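Local coordinates for protein alpha-/beta-galactoside alpha-2,3-sialyltransferase (Photobacterium phosphoreum, PDB 2ZWI) that binds cytidine-5'-monophosphate and probably transfers sialic acid in alpha-2,3 linkage to galactosides, at residues G241-T246 with H281-Y286; Q251-L256 with I291-M296; F337-S342 with K367-L372; G81-A86 with S114-R119. All blocks are in the same frame, centred on the assembly; numbering follows the deposited sequence.

Interaction 1: residues G241-T246 with H281-Y286; sequences GTNSGT and HPSATY. With C5P (cytidine-5'-monophosphate), chain C.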
loop_
_atom_site.group_PDB
_atom_site.type_symbol
_atom_site.label_atom_id
_atom_site.label_comp_id
_atom_site.label_asym_id
_atom_site.label_seq_id
_atom_site.Cartn_x
_atom_site.Cartn_y
_atom_site.Cartn_z
ATOM N N GLY A 241 6.703 -5.589 -13.633
ATOM C CA GLY A 241 6.249 -4.815 -14.773
ATOM C C GLY A 241 5.522 -3.532 -14.399
ATOM O O GLY A 241 5.070 -3.357 -13.260
ATOM N N THR A 242 5.409 -2.634 -15.376
ATOM C CA THR A 242 4.637 -1.416 -15.193
ATOM C C THR A 242 3.569 -1.318 -16.297
ATOM O O THR A 242 3.356 -2.287 -17.034
ATOM C CB THR A 242 5.553 -0.155 -15.107
ATOM O OG1 THR A 242 4.770 0.972 -14.710
ATOM C CG2 THR A 242 6.232 0.143 -16.457
ATOM N N ASN A 243 2.895 -0.172 -16.402
ATOM C CA ASN A 243 1.942 0.051 -17.490
ATOM C C ASN A 243 2.391 1.190 -18.431
ATOM O O ASN A 243 3.451 1.810 -18.225
ATOM C CB ASN A 243 0.515 0.268 -16.947
ATOM C CG ASN A 243 0.431 1.414 -15.956
ATOM O OD1 ASN A 243 0.931 2.507 -16.209
ATOM N ND2 ASN A 243 -0.206 1.169 -14.819
ATOM N N SER A 244 1.589 1.469 -19.457
ATOM C CA SER A 244 1.983 2.433 -20.500
ATOM C C SER A 244 2.162 3.878 -20.003
ATOM O O SER A 244 2.759 4.704 -20.691
ATOM C CB SER A 244 1.005 2.365 -21.677
ATOM O OG SER A 244 -0.312 2.608 -21.233
ATOM N N GLY A 245 1.665 4.184 -18.808
ATOM C CA GLY A 245 1.910 5.491 -18.192
ATOM C C GLY A 245 3.368 5.717 -17.811
ATOM O O GLY A 245 3.794 6.859 -17.599
ATOM N N THR A 246 4.134 4.629 -17.711
ATOM C CA THR A 246 5.544 4.679 -17.295
ATOM C C THR A 246 6.488 4.163 -18.382
ATOM O O THR A 246 7.559 4.749 -18.606
ATOM C CB THR A 246 5.781 3.877 -15.999
ATOM O OG1 THR A 246 5.052 4.476 -14.921
ATOM C CG2 THR A 246 7.250 3.845 -15.631
ATOM N N HIS A 281 1.854 -5.426 -14.148
ATOM C CA HIS A 281 1.071 -4.440 -13.420
ATOM C C HIS A 281 -0.415 -4.779 -13.616
ATOM O O HIS A 281 -0.801 -5.140 -14.714
ATOM C CB HIS A 281 1.399 -3.044 -13.969
ATOM C CG HIS A 281 0.899 -1.915 -13.121
ATOM N ND1 HIS A 281 -0.436 -1.590 -13.024
ATOM C CD2 HIS A 281 1.563 -1.010 -12.361
ATOM C CE1 HIS A 281 -0.575 -0.546 -12.224
ATOM N NE2 HIS A 281 0.624 -0.178 -11.805
ATOM N N PRO A 282 -1.238 -4.707 -12.541
ATOM C CA PRO A 282 -2.681 -4.981 -12.589
ATOM C C PRO A 282 -3.454 -4.249 -13.690
ATOM O O PRO A 282 -4.439 -4.785 -14.200
ATOM C CB PRO A 282 -3.160 -4.524 -11.210
ATOM C CG PRO A 282 -1.996 -4.813 -10.334
ATOM C CD PRO A 282 -0.812 -4.385 -11.163
ATOM N N SER A 283 -3.028 -3.045 -14.057
ATOM C CA SER A 283 -3.721 -2.320 -15.129
ATOM C C SER A 283 -3.059 -2.398 -16.526
ATOM O O SER A 283 -3.630 -1.901 -17.504
ATOM C CB SER A 283 -4.012 -0.868 -14.704
ATOM O OG SER A 283 -2.829 -0.096 -14.662
ATOM N N ALA A 284 -1.896 -3.053 -16.646
ATOM C CA ALA A 284 -1.248 -3.195 -17.965
ATOM C C ALA A 284 -1.969 -4.207 -18.874
ATOM O O ALA A 284 -2.472 -5.245 -18.409
ATOM C CB ALA A 284 0.230 -3.550 -17.827
ATOM N N THR A 285 -1.996 -3.890 -20.169
ATOM C CA THR A 285 -2.655 -4.738 -21.161
ATOM C C THR A 285 -1.683 -5.197 -22.254
ATOM O O THR A 285 -2.089 -5.799 -23.251
ATOM C CB THR A 285 -3.927 -4.051 -21.744
ATOM O OG1 THR A 285 -4.119 -4.430 -23.111
ATOM C CG2 THR A 285 -3.805 -2.551 -21.668
ATOM N N TYR A 286 -0.395 -4.918 -22.067
ATOM C CA TYR A 286 0.616 -5.415 -23.003
ATOM C C TYR A 286 1.481 -6.559 -22.446
ATOM O O TYR A 286 2.528 -6.860 -23.021
ATOM C CB TYR A 286 1.496 -4.272 -23.567
ATOM C CG TYR A 286 2.143 -3.329 -22.546
ATOM C CD1 TYR A 286 2.517 -3.767 -21.271
ATOM C CD2 TYR A 286 2.421 -2.010 -22.886
ATOM C CE1 TYR A 286 3.132 -2.904 -20.366
ATOM C CE2 TYR A 286 3.027 -1.146 -21.994
ATOM C CZ TYR A 286 3.367 -1.600 -20.731
ATOM O OH TYR A 286 3.972 -0.744 -19.855
HETATM O O3P C5P C . 3.501 0.471 -9.683
HETATM P P C5P C . 2.424 1.106 -8.890
HETATM O O1P C5P C . 3.061 2.078 -7.943
HETATM O O2P C5P C . 1.372 1.637 -9.827
HETATM O "O5'" C5P C . 1.791 -0.072 -8.015
HETATM C "C5'" C5P C . 0.560 0.081 -7.313
HETATM C "C4'" C5P C . 0.107 -1.304 -6.879
HETATM O "O4'" C5P C . -0.062 -2.159 -8.025
HETATM C "C3'" C5P C . 1.165 -2.008 -6.041
HETATM O "O3'" C5P C . 1.057 -1.666 -4.665
HETATM C "C2'" C5P C . 0.844 -3.464 -6.258
HETATM O "O2'" C5P C . -0.350 -3.822 -5.556
HETATM C "C1'" C5P C . 0.423 -3.479 -7.712
HETATM N N1 C5P C . 1.450 -3.913 -8.668
HETATM C C2 C5P C . 1.677 -5.297 -8.819
HETATM N N3 C5P C . 2.572 -5.745 -9.721
HETATM C C4 C5P C . 3.275 -4.878 -10.479
HETATM C C5 C5P C . 3.076 -3.508 -10.359
HETATM C C6 C5P C . 2.137 -3.040 -9.430
HETATM O O2 C5P C . 1.064 -6.119 -8.103
HETATM N N4 C5P C . 4.157 -5.373 -11.379
HETATM O O HOH W 1 3.348 -4.923 -16.642
#
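His281 meets the 241-246 loop from its CB outward. The CB packs on the carbonyl group of Thr242, 3.6 Å from Thr242 C. With CG anti to the backbone N (chi1 -167°), the ring leaves this backbone and runs toward the nucleotide. On the ring, CD2 touches C5 of cytidine monophosphate at 3.5 Å, ND1 accepts the backbone N-H of Ser283 in the ring plane, and NE2 donates to phosphate oxygen O2P of the nucleotide over 2.8 Å (N-H...O 166°). Bonds at both nitrogens would hold the ring's rotation. Over one face lies ND2 of Asn243, offset toward the rim and nearest to His281 CE1 at 3.1 Å, its amide plane turned 64° from the ring. The same ND2 gives a weak, bent hydrogen bond to Ser283 OG at 2.9 Å. Asn243 OD1 takes the N-H of Gly245 in an Asx turn that shapes the loop. Gly241 O accepts an N-H from N4 of the cytosine at 2.9 Å, and a water bridges Thr242 O and His281 N. These loops follow the parallel neighbouring strands 236-240 and 275-279 and lead into helices 249-259 and 287-294, so the nucleotide is met at the C-terminal ends of the strands.

Interaction 2: residues Q251-L256 with I291-M296; sequences QQIDIL and IDAHNM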
loop_
_atom_site.group_PDB
_atom_site.type_symbol
_atom_site.label_atom_id
_atom_site.label_comp_id
_atom_site.label_asym_id
_atom_site.label_seq_id
_atom_site.Cartn_x
_atom_site.Cartn_y
_atom_site.Cartn_z
ATOM N N GLN A 251 10.266 -1.279 -24.341
ATOM C CA GLN A 251 11.304 -0.816 -23.405
ATOM C C GLN A 251 11.550 -1.844 -22.301
ATOM O O GLN A 251 12.696 -2.106 -21.934
ATOM C CB GLN A 251 10.952 0.543 -22.827
ATOM C CG GLN A 251 11.101 1.706 -23.826
ATOM C CD GLN A 251 10.418 2.974 -23.343
ATOM O OE1 GLN A 251 10.633 4.054 -23.896
ATOM N NE2 GLN A 251 9.592 2.853 -22.306
ATOM N N GLN A 252 10.470 -2.455 -21.811
ATOM C CA GLN A 252 10.574 -3.544 -20.840
ATOM C C GLN A 252 11.201 -4.833 -21.420
ATOM O O GLN A 252 11.973 -5.508 -20.735
ATOM C CB GLN A 252 9.211 -3.805 -20.194
ATOM C CG GLN A 252 8.794 -2.638 -19.281
ATOM C CD GLN A 252 7.367 -2.712 -18.816
ATOM O OE1 GLN A 252 7.063 -3.350 -17.809
ATOM N NE2 GLN A 252 6.479 -2.026 -19.528
ATOM N N ILE A 253 10.871 -5.154 -22.670
ATOM C CA ILE A 253 11.512 -6.266 -23.396
ATOM C C ILE A 253 13.011 -6.018 -23.517
ATOM O O ILE A 253 13.819 -6.925 -23.280
ATOM C CB ILE A 253 10.883 -6.474 -24.809
ATOM C CG1 ILE A 253 9.488 -7.098 -24.699
ATOM C CG2 ILE A 253 11.757 -7.376 -25.695
ATOM C CD1 ILE A 253 8.579 -6.783 -25.909
ATOM N N ASP A 254 13.380 -4.788 -23.873
ATOM C CA ASP A 254 14.787 -4.389 -24.008
ATOM C C ASP A 254 15.563 -4.479 -22.684
ATOM O O ASP A 254 16.711 -4.955 -22.656
ATOM C CB ASP A 254 14.897 -2.973 -24.583
ATOM C CG ASP A 254 14.541 -2.899 -26.074
ATOM O OD1 ASP A 254 14.401 -1.756 -26.562
ATOM O OD2 ASP A 254 14.404 -3.951 -26.759
ATOM N N ILE A 255 14.933 -4.014 -21.606
ATOM C CA ILE A 255 15.484 -4.132 -20.242
ATOM C C ILE A 255 15.758 -5.591 -19.904
ATOM O O ILE A 255 16.794 -5.909 -19.343
ATOM C CB ILE A 255 14.547 -3.539 -19.161
ATOM C CG1 ILE A 255 14.493 -2.017 -19.259
ATOM C CG2 ILE A 255 15.011 -3.930 -17.734
ATOM C CD1 ILE A 255 13.275 -1.418 -18.610
ATOM N N LEU A 256 14.817 -6.465 -20.223
ATOM C CA LEU A 256 14.999 -7.892 -19.979
ATOM C C LEU A 256 16.110 -8.524 -20.829
ATOM O O LEU A 256 16.800 -9.444 -20.352
ATOM C CB LEU A 256 13.691 -8.643 -20.147
ATOM C CG LEU A 256 12.815 -8.557 -18.907
ATOM C CD1 LEU A 256 11.351 -8.789 -19.294
ATOM C CD2 LEU A 256 13.298 -9.520 -17.823
ATOM N N ILE A 291 5.956 -11.196 -22.043
ATOM C CA ILE A 291 6.078 -12.592 -21.591
ATOM C C ILE A 291 6.534 -13.533 -22.707
ATOM O O ILE A 291 7.327 -14.447 -22.478
ATOM C CB ILE A 291 4.743 -13.115 -20.965
ATOM C CG1 ILE A 291 4.529 -12.519 -19.576
ATOM C CG2 ILE A 291 4.729 -14.641 -20.860
ATOM C CD1 ILE A 291 3.087 -12.633 -19.076
ATOM N N ASP A 292 6.032 -13.294 -23.909
ATOM C CA ASP A 292 6.342 -14.138 -25.051
ATOM C C ASP A 292 7.757 -13.894 -25.529
ATOM O O ASP A 292 8.489 -14.846 -25.826
ATOM C CB ASP A 292 5.363 -13.867 -26.198
ATOM C CG ASP A 292 3.993 -14.473 -25.953
ATOM O OD1 ASP A 292 3.855 -15.328 -25.039
ATOM O OD2 ASP A 292 3.053 -14.095 -26.690
ATOM N N ALA A 293 8.142 -12.618 -25.591
ATOM C CA ALA A 293 9.457 -12.233 -26.100
ATOM C C ALA A 293 10.584 -12.808 -25.252
ATOM O O ALA A 293 11.723 -12.930 -25.738
ATOM C CB ALA A 293 9.574 -10.722 -26.203
ATOM N N HIS A 294 10.266 -13.177 -24.007
ATOM C CA HIS A 294 11.275 -13.682 -23.078
ATOM C C HIS A 294 11.056 -15.066 -22.442
ATOM O O HIS A 294 11.870 -15.506 -21.619
ATOM C CB HIS A 294 11.627 -12.625 -22.033
ATOM C CG HIS A 294 12.433 -11.500 -22.590
ATOM N ND1 HIS A 294 13.735 -11.661 -23.015
ATOM C CD2 HIS A 294 12.115 -10.207 -22.832
ATOM C CE1 HIS A 294 14.190 -10.512 -23.479
ATOM N NE2 HIS A 294 13.228 -9.613 -23.375
ATOM N N ASN A 295 9.989 -15.754 -22.837
ATOM C CA ASN A 295 9.651 -17.064 -22.269
ATOM C C ASN A 295 9.670 -17.075 -20.745
ATOM O O ASN A 295 10.352 -17.887 -20.113
ATOM C CB ASN A 295 10.558 -18.164 -22.825
ATOM C CG ASN A 295 10.277 -18.461 -24.272
ATOM O OD1 ASN A 295 9.290 -17.984 -24.843
ATOM N ND2 ASN A 295 11.145 -19.251 -24.882
ATOM N N MET A 296 8.902 -16.168 -20.165
ATOM C CA MET A 296 8.866 -16.010 -18.722
ATOM C C MET A 296 7.645 -16.702 -18.145
ATOM O O MET A 296 6.601 -16.775 -18.787
ATOM C CB MET A 296 8.854 -14.526 -18.376
ATOM C CG MET A 296 10.189 -13.845 -18.662
ATOM S SD MET A 296 10.118 -12.097 -18.329
ATOM C CE MET A 296 8.853 -11.596 -19.473
#
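His294 and Ile253 supply the one hydrogen bond between helix 249-259 and the end of helix 287-294 with the residues that follow it: His294 NE2 donates to the backbone O of Ile253 over 2.8 Å, with an N-H...O angle of 150°. The acceptor lies 20° out of the imidazole plane, near the ring edge, and Ile253 CG2 lies beside the donor nitrogen, 3.5 Å from His294 NE2. His294 ND1 has a weak hydrogen bond with Lys260 NZ. A CH-pi contact adds to this grip, since Leu256 CB sits over one face of the imidazole, 3.6 Å from the ring centroid and 22° off the normal. Apolar contacts flank the histidine. Ile253 CG1 approaches Ala293 CB at 3.9 Å. Leu256 and Met296 meet tip to tip, CD1 to SD at 3.7 Å; a bend at the last torsion of Met296 also brings its CE to Leu256 CD1. Met296 follows Asn295, which with positive phi forms a Schellman motif at the C-terminal end of the helix, and it packs on Leu276 and Phe278 of strand 275-279. Chemically, the imidazole is held both at its edge and over a face: NE2 has a sound acceptor and ND1 a weak partner in Lys260, while Leu256 covers one face.

Interaction 3: residues F337-S342 with K367-L372; sequences FIFYKS and KLISDL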
loop_
_atom_site.group_PDB
_atom_site.type_symbol
_atom_site.label_atom_id
_atom_site.label_comp_id
_atom_site.label_asym_id
_atom_site.label_seq_id
_atom_site.Cartn_x
_atom_site.Cartn_y
_atom_site.Cartn_z
ATOM N N PHE A 337 17.981 -4.404 -9.891
ATOM C CA PHE A 337 17.939 -3.149 -10.654
ATOM C C PHE A 337 16.522 -2.577 -10.624
ATOM O O PHE A 337 15.558 -3.333 -10.519
ATOM C CB PHE A 337 18.385 -3.360 -12.116
ATOM C CG PHE A 337 17.608 -4.430 -12.856
ATOM C CD1 PHE A 337 16.399 -4.128 -13.482
ATOM C CD2 PHE A 337 18.083 -5.738 -12.916
ATOM C CE1 PHE A 337 15.675 -5.109 -14.156
ATOM C CE2 PHE A 337 17.364 -6.726 -13.587
ATOM C CZ PHE A 337 16.158 -6.406 -14.209
ATOM N N ILE A 338 16.398 -1.250 -10.684
ATOM C CA ILE A 338 15.101 -0.614 -10.949
ATOM C C ILE A 338 15.247 0.418 -12.065
ATOM O O ILE A 338 16.145 1.264 -12.021
ATOM C CB ILE A 338 14.474 0.073 -9.699
ATOM C CG1 ILE A 338 14.422 -0.875 -8.492
ATOM C CG2 ILE A 338 13.064 0.561 -10.014
ATOM C CD1 ILE A 338 13.802 -0.222 -7.232
ATOM N N PHE A 339 14.378 0.329 -13.069
ATOM C CA PHE A 339 14.334 1.321 -14.139
ATOM C C PHE A 339 13.223 2.316 -13.903
ATOM O O PHE A 339 12.102 1.951 -13.540
ATOM C CB PHE A 339 14.164 0.683 -15.519
ATOM C CG PHE A 339 15.449 0.166 -16.104
ATOM C CD1 PHE A 339 16.081 0.848 -17.145
ATOM C CD2 PHE A 339 16.040 -0.990 -15.598
ATOM C CE1 PHE A 339 17.282 0.378 -17.680
ATOM C CE2 PHE A 339 17.240 -1.457 -16.118
ATOM C CZ PHE A 339 17.859 -0.782 -17.164
ATOM N N TYR A 340 13.556 3.575 -14.135
ATOM C CA TYR A 340 12.622 4.671 -13.964
ATOM C C TYR A 340 12.465 5.451 -15.271
ATOM O O TYR A 340 13.427 5.630 -16.019
ATOM C CB TYR A 340 13.136 5.618 -12.882
ATOM C CG TYR A 340 13.342 4.992 -11.518
ATOM C CD1 TYR A 340 14.555 4.385 -11.180
ATOM C CD2 TYR A 340 12.321 5.012 -10.559
ATOM C CE1 TYR A 340 14.751 3.822 -9.911
ATOM C CE2 TYR A 340 12.506 4.454 -9.296
ATOM C CZ TYR A 340 13.723 3.866 -8.978
ATOM O OH TYR A 340 13.912 3.322 -7.726
ATOM N N LYS A 341 11.244 5.911 -15.535
ATOM C CA LYS A 341 10.998 6.927 -16.551
ATOM C C LYS A 341 11.386 8.241 -15.887
ATOM O O LYS A 341 10.707 8.699 -14.950
ATOM C CB LYS A 341 9.515 6.926 -16.942
ATOM C CG LYS A 341 9.051 8.068 -17.842
ATOM C CD LYS A 341 7.566 8.310 -17.600
ATOM C CE LYS A 341 6.958 9.333 -18.552
ATOM N NZ LYS A 341 5.467 9.393 -18.346
ATOM N N SER A 342 12.507 8.809 -16.327
ATOM C CA SER A 342 13.057 10.032 -15.728
ATOM C C SER A 342 14.063 10.700 -16.658
ATOM O O SER A 342 14.410 10.149 -17.704
ATOM C CB SER A 342 13.734 9.721 -14.401
ATOM O OG SER A 342 14.171 10.908 -13.767
ATOM N N LYS A 367 18.600 2.768 -12.665
ATOM C CA LYS A 367 18.800 2.970 -14.092
ATOM C C LYS A 367 17.632 3.750 -14.702
ATOM O O LYS A 367 16.511 3.727 -14.182
ATOM C CB LYS A 367 18.996 1.607 -14.784
ATOM C CG LYS A 367 20.431 0.993 -14.658
ATOM C CD LYS A 367 20.728 0.476 -13.253
ATOM C CE LYS A 367 22.090 -0.187 -13.076
ATOM N NZ LYS A 367 23.275 0.712 -13.235
ATOM N N LEU A 368 17.903 4.461 -15.792
ATOM C CA LEU A 368 16.870 5.205 -16.513
ATOM C C LEU A 368 16.535 4.489 -17.816
ATOM O O LEU A 368 17.400 3.865 -18.421
ATOM C CB LEU A 368 17.328 6.636 -16.824
ATOM C CG LEU A 368 17.763 7.584 -15.706
ATOM C CD1 LEU A 368 19.265 7.519 -15.526
ATOM C CD2 LEU A 368 17.343 9.003 -16.035
ATOM N N ILE A 369 15.281 4.594 -18.252
ATOM C CA ILE A 369 14.847 3.940 -19.491
ATOM C C ILE A 369 15.619 4.485 -20.708
ATOM O O ILE A 369 15.823 3.776 -21.696
ATOM C CB ILE A 369 13.300 4.009 -19.684
ATOM C CG1 ILE A 369 12.591 3.163 -18.616
ATOM C CG2 ILE A 369 12.905 3.529 -21.069
ATOM C CD1 ILE A 369 11.091 3.466 -18.435
ATOM N N SER A 370 16.067 5.733 -20.607
ATOM C CA SER A 370 16.907 6.363 -21.631
ATOM C C SER A 370 18.302 5.725 -21.745
ATOM O O SER A 370 19.010 5.949 -22.730
ATOM C CB SER A 370 17.043 7.854 -21.338
ATOM O OG SER A 370 17.543 8.041 -20.028
ATOM N N ASP A 371 18.683 4.933 -20.742
ATOM C CA ASP A 371 19.960 4.206 -20.741
ATOM C C ASP A 371 20.031 3.070 -21.774
ATOM O O ASP A 371 21.118 2.564 -22.060
ATOM C CB ASP A 371 20.313 3.696 -19.332
ATOM C CG ASP A 371 20.650 4.829 -18.358
ATOM O OD1 ASP A 371 20.604 4.592 -17.127
ATOM O OD2 ASP A 371 20.959 5.959 -18.820
ATOM N N LEU A 372 18.886 2.665 -22.321
ATOM C CA LEU A 372 18.882 1.849 -23.546
ATOM C C LEU A 372 17.967 2.400 -24.653
ATOM O O LEU A 372 16.772 2.098 -24.750
ATOM C CB LEU A 372 18.635 0.345 -23.284
ATOM C CG LEU A 372 17.702 -0.316 -22.254
ATOM C CD1 LEU A 372 18.468 -0.638 -20.974
ATOM C CD2 LEU A 372 16.401 0.456 -21.976
#
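Strands 334-340 and 366-368 pair in parallel at one margin of the six-stranded sheet, where 366-368 is the outermost strand within the chain. Three backbone hydrogen bonds set the register. Lys367 N donates to Ile338 O at 3.0 Å, Lys367 O accepts from Tyr340 N, and Ile369 N in turn donates to Tyr340 O at 3.1 Å. Phe339 is thereby placed beside Lys367, and Tyr340 beside Leu368. On the Phe339 face, Lys367 CB stands above the middle of the aromatic ring, 3.5 Å from its centroid and 12° off the normal. The lysine chain then bends at chi2 (72°) and carries its amine away to Asn364 O. Leu372 CD1 approaches Phe339 CE1 at 3.6 Å. Beyond the strand the chain makes a 3-10 turn, whose Asp371 OD1 accepts Leu368 N-H from above the carboxylate plane. Ile369 CD1 meets the backbone of Lys341. Ile255 of helix 249-259 also covers Phe339, whereas Tyr340 lies against helix 350-357. The chemistry implies a division of labour: the backbone hydrogen bonds fix the strand pair, the lysine's aliphatic base covers the aromatic ring while its charged end stays clear of it, and the aspartate keeps the N-H of Leu368 satisfied where that group does not bond to the neighbouring strand.

Interaction 4: residues G81-A86 with S114-R119; sequences GNTLWA and SAEYVR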
loop_
_atom_site.group_PDB
_atom_site.type_symbol
_atom_site.label_atom_id
_atom_site.label_comp_id
_atom_site.label_asym_id
_atom_site.label_seq_id
_atom_site.Cartn_x
_atom_site.Cartn_y
_atom_site.Cartn_z
ATOM N N GLY A 81 -8.713 3.335 6.939
ATOM C CA GLY A 81 -8.694 3.946 5.611
ATOM C C GLY A 81 -7.345 3.982 4.918
ATOM O O GLY A 81 -6.388 3.340 5.346
ATOM N N ASN A 82 -7.297 4.752 3.836
ATOM C CA ASN A 82 -6.146 4.895 2.962
ATOM C C ASN A 82 -5.606 6.311 3.182
ATOM O O ASN A 82 -6.336 7.280 2.998
ATOM C CB ASN A 82 -6.642 4.677 1.519
ATOM C CG ASN A 82 -5.588 4.946 0.467
ATOM O OD1 ASN A 82 -4.904 5.961 0.502
ATOM N ND2 ASN A 82 -5.472 4.034 -0.500
ATOM N N THR A 83 -4.346 6.429 3.597
ATOM C CA THR A 83 -3.743 7.721 3.942
ATOM C C THR A 83 -3.838 8.759 2.801
ATOM O O THR A 83 -4.324 9.858 3.020
ATOM C CB THR A 83 -2.287 7.549 4.429
ATOM O OG1 THR A 83 -2.246 6.514 5.424
ATOM C CG2 THR A 83 -1.766 8.838 5.039
ATOM N N LEU A 84 -3.405 8.404 1.591
ATOM C CA LEU A 84 -3.513 9.320 0.455
ATOM C C LEU A 84 -4.967 9.795 0.272
ATOM O O LEU A 84 -5.221 10.957 -0.006
ATOM C CB LEU A 84 -3.018 8.649 -0.833
ATOM C CG LEU A 84 -2.909 9.520 -2.095
ATOM C CD1 LEU A 84 -1.889 10.646 -1.890
ATOM C CD2 LEU A 84 -2.537 8.647 -3.277
ATOM N N TRP A 85 -5.902 8.866 0.442
ATOM C CA TRP A 85 -7.322 9.121 0.277
ATOM C C TRP A 85 -8.013 9.376 1.615
ATOM O O TRP A 85 -9.151 8.961 1.836
ATOM C CB TRP A 85 -7.957 7.944 -0.469
ATOM C CG TRP A 85 -7.457 7.850 -1.875
ATOM C CD1 TRP A 85 -6.636 6.890 -2.401
ATOM C CD2 TRP A 85 -7.709 8.784 -2.929
ATOM N NE1 TRP A 85 -6.384 7.157 -3.725
ATOM C CE2 TRP A 85 -7.031 8.316 -4.073
ATOM C CE3 TRP A 85 -8.457 9.968 -3.020
ATOM C CZ2 TRP A 85 -7.075 8.989 -5.295
ATOM C CZ3 TRP A 85 -8.508 10.638 -4.234
ATOM C CH2 TRP A 85 -7.819 10.146 -5.358
ATOM N N ALA A 86 -7.320 10.080 2.504
ATOM C CA ALA A 86 -7.892 10.457 3.801
ATOM C C ALA A 86 -9.229 11.191 3.630
ATOM O O ALA A 86 -10.044 11.207 4.547
ATOM C CB ALA A 86 -6.907 11.323 4.590
ATOM N N SER A 114 3.619 4.250 -3.149
ATOM C CA SER A 114 4.739 5.161 -3.360
ATOM C C SER A 114 4.398 6.657 -3.246
ATOM O O SER A 114 5.280 7.474 -2.947
ATOM C CB SER A 114 5.369 4.887 -4.735
ATOM O OG SER A 114 4.512 5.329 -5.767
ATOM N N ALA A 115 3.139 7.014 -3.504
ATOM C CA ALA A 115 2.701 8.420 -3.487
ATOM C C ALA A 115 2.987 9.131 -2.164
ATOM O O ALA A 115 3.501 10.254 -2.173
ATOM C CB ALA A 115 1.222 8.545 -3.860
ATOM N N GLU A 116 2.672 8.494 -1.031
ATOM C CA GLU A 116 2.980 9.102 0.271
ATOM C C GLU A 116 4.474 9.398 0.413
ATOM O O GLU A 116 4.852 10.420 0.981
ATOM C CB GLU A 116 2.517 8.231 1.444
ATOM C CG GLU A 116 1.025 8.280 1.728
ATOM C CD GLU A 116 0.234 7.262 0.911
ATOM O OE1 GLU A 116 -0.846 6.816 1.378
ATOM O OE2 GLU A 116 0.694 6.894 -0.191
ATOM N N TYR A 117 5.308 8.509 -0.128
ATOM C CA TYR A 117 6.770 8.601 0.016
ATOM C C TYR A 117 7.390 9.626 -0.924
ATOM O O TYR A 117 8.358 10.307 -0.561
ATOM C CB TYR A 117 7.414 7.194 -0.040
ATOM C CG TYR A 117 6.996 6.448 1.203
ATOM C CD1 TYR A 117 5.804 5.717 1.237
ATOM C CD2 TYR A 117 7.730 6.562 2.386
ATOM C CE1 TYR A 117 5.380 5.088 2.406
ATOM C CE2 TYR A 117 7.317 5.924 3.556
ATOM C CZ TYR A 117 6.140 5.204 3.556
ATOM O OH TYR A 117 5.731 4.594 4.714
ATOM N N VAL A 118 6.804 9.767 -2.111
ATOM C CA VAL A 118 7.137 10.878 -3.019
ATOM C C VAL A 118 6.784 12.226 -2.361
ATOM O O VAL A 118 7.589 13.167 -2.358
ATOM C CB VAL A 118 6.469 10.696 -4.414
ATOM C CG1 VAL A 118 6.607 11.957 -5.275
ATOM C CG2 VAL A 118 7.106 9.506 -5.147
ATOM N N ARG A 119 5.595 12.295 -1.761
ATOM C CA ARG A 119 5.164 13.490 -1.059
ATOM C C ARG A 119 6.024 13.809 0.175
ATOM O O ARG A 119 6.368 14.978 0.408
ATOM C CB ARG A 119 3.671 13.401 -0.744
ATOM C CG ARG A 119 2.838 13.512 -2.012
ATOM C CD ARG A 119 1.358 13.298 -1.793
ATOM N NE ARG A 119 0.640 13.335 -3.074
ATOM C CZ ARG A 119 -0.530 13.936 -3.253
ATOM N NH1 ARG A 119 -1.111 14.575 -2.247
ATOM N NH2 ARG A 119 -1.114 13.920 -4.437
#
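Glu116 OE1 is gripped from two sequence regions: the backbone N of Leu84 donates to it across the contact at 3.0 Å, and the backbone N of Asp112 donates to it from the loop before the helix. The bond from Leu84 is weak, with an N-H...O angle of 131°. A bend in the glutamate at chi2 (87°) carries the carboxylate toward the 83-86 turn, where OE1 also touches Thr83 CB at 3.5 Å. Leu84 supplies the apolar half. Its CG is anti to the backbone N (chi1 -173°), and the two methyl groups part: CD2 meets Ala115 CB at 3.8 Å, while CD1 lies over the centre of one face of the Arg119 guanidinium, 3.8 Å from CZ. The leucine and arginine side chains cross at about a right angle. Asn154 accepts from Arg119 NH1 and donates to Leu84 O, linking both sides through one amide. Just before the turn, Asn82 OD1 receives the N-H of Trp85 at 3.1 Å from above the carbonyl plane, an Asx motif, and Asn82 ND2 donates to Asp10 and Asp112. A strand-end turn packed on the first turns of the helix after the neighbouring strand, here 74-82 and 104-110, fits a Rossmann-like domain of the GT-B fold.

Overall arrangement
From the N terminus, interaction 4 comes first, closing a loop through helix 86-98 and strand 104-110 within the seven-stranded parallel sheet domain. The other three belong to the domain of the six-stranded sheet. Interaction 1 closes the loop through helix 249-259 and strand 275-279, interaction 2 the one from helix 249-259 through strand 275-279 to helix 287-294. These two cross, since their segments alternate along the chain; Gln252 joins them, its OE1 taking the N-H of Thr242. Interaction 3 follows in series and closes the loop through helix 350-357. It meets interaction 1 where Lys341 NZ reaches Gly245 O, and interaction 2 where Ile255 packs on Phe339. Interaction 4 touches none of them.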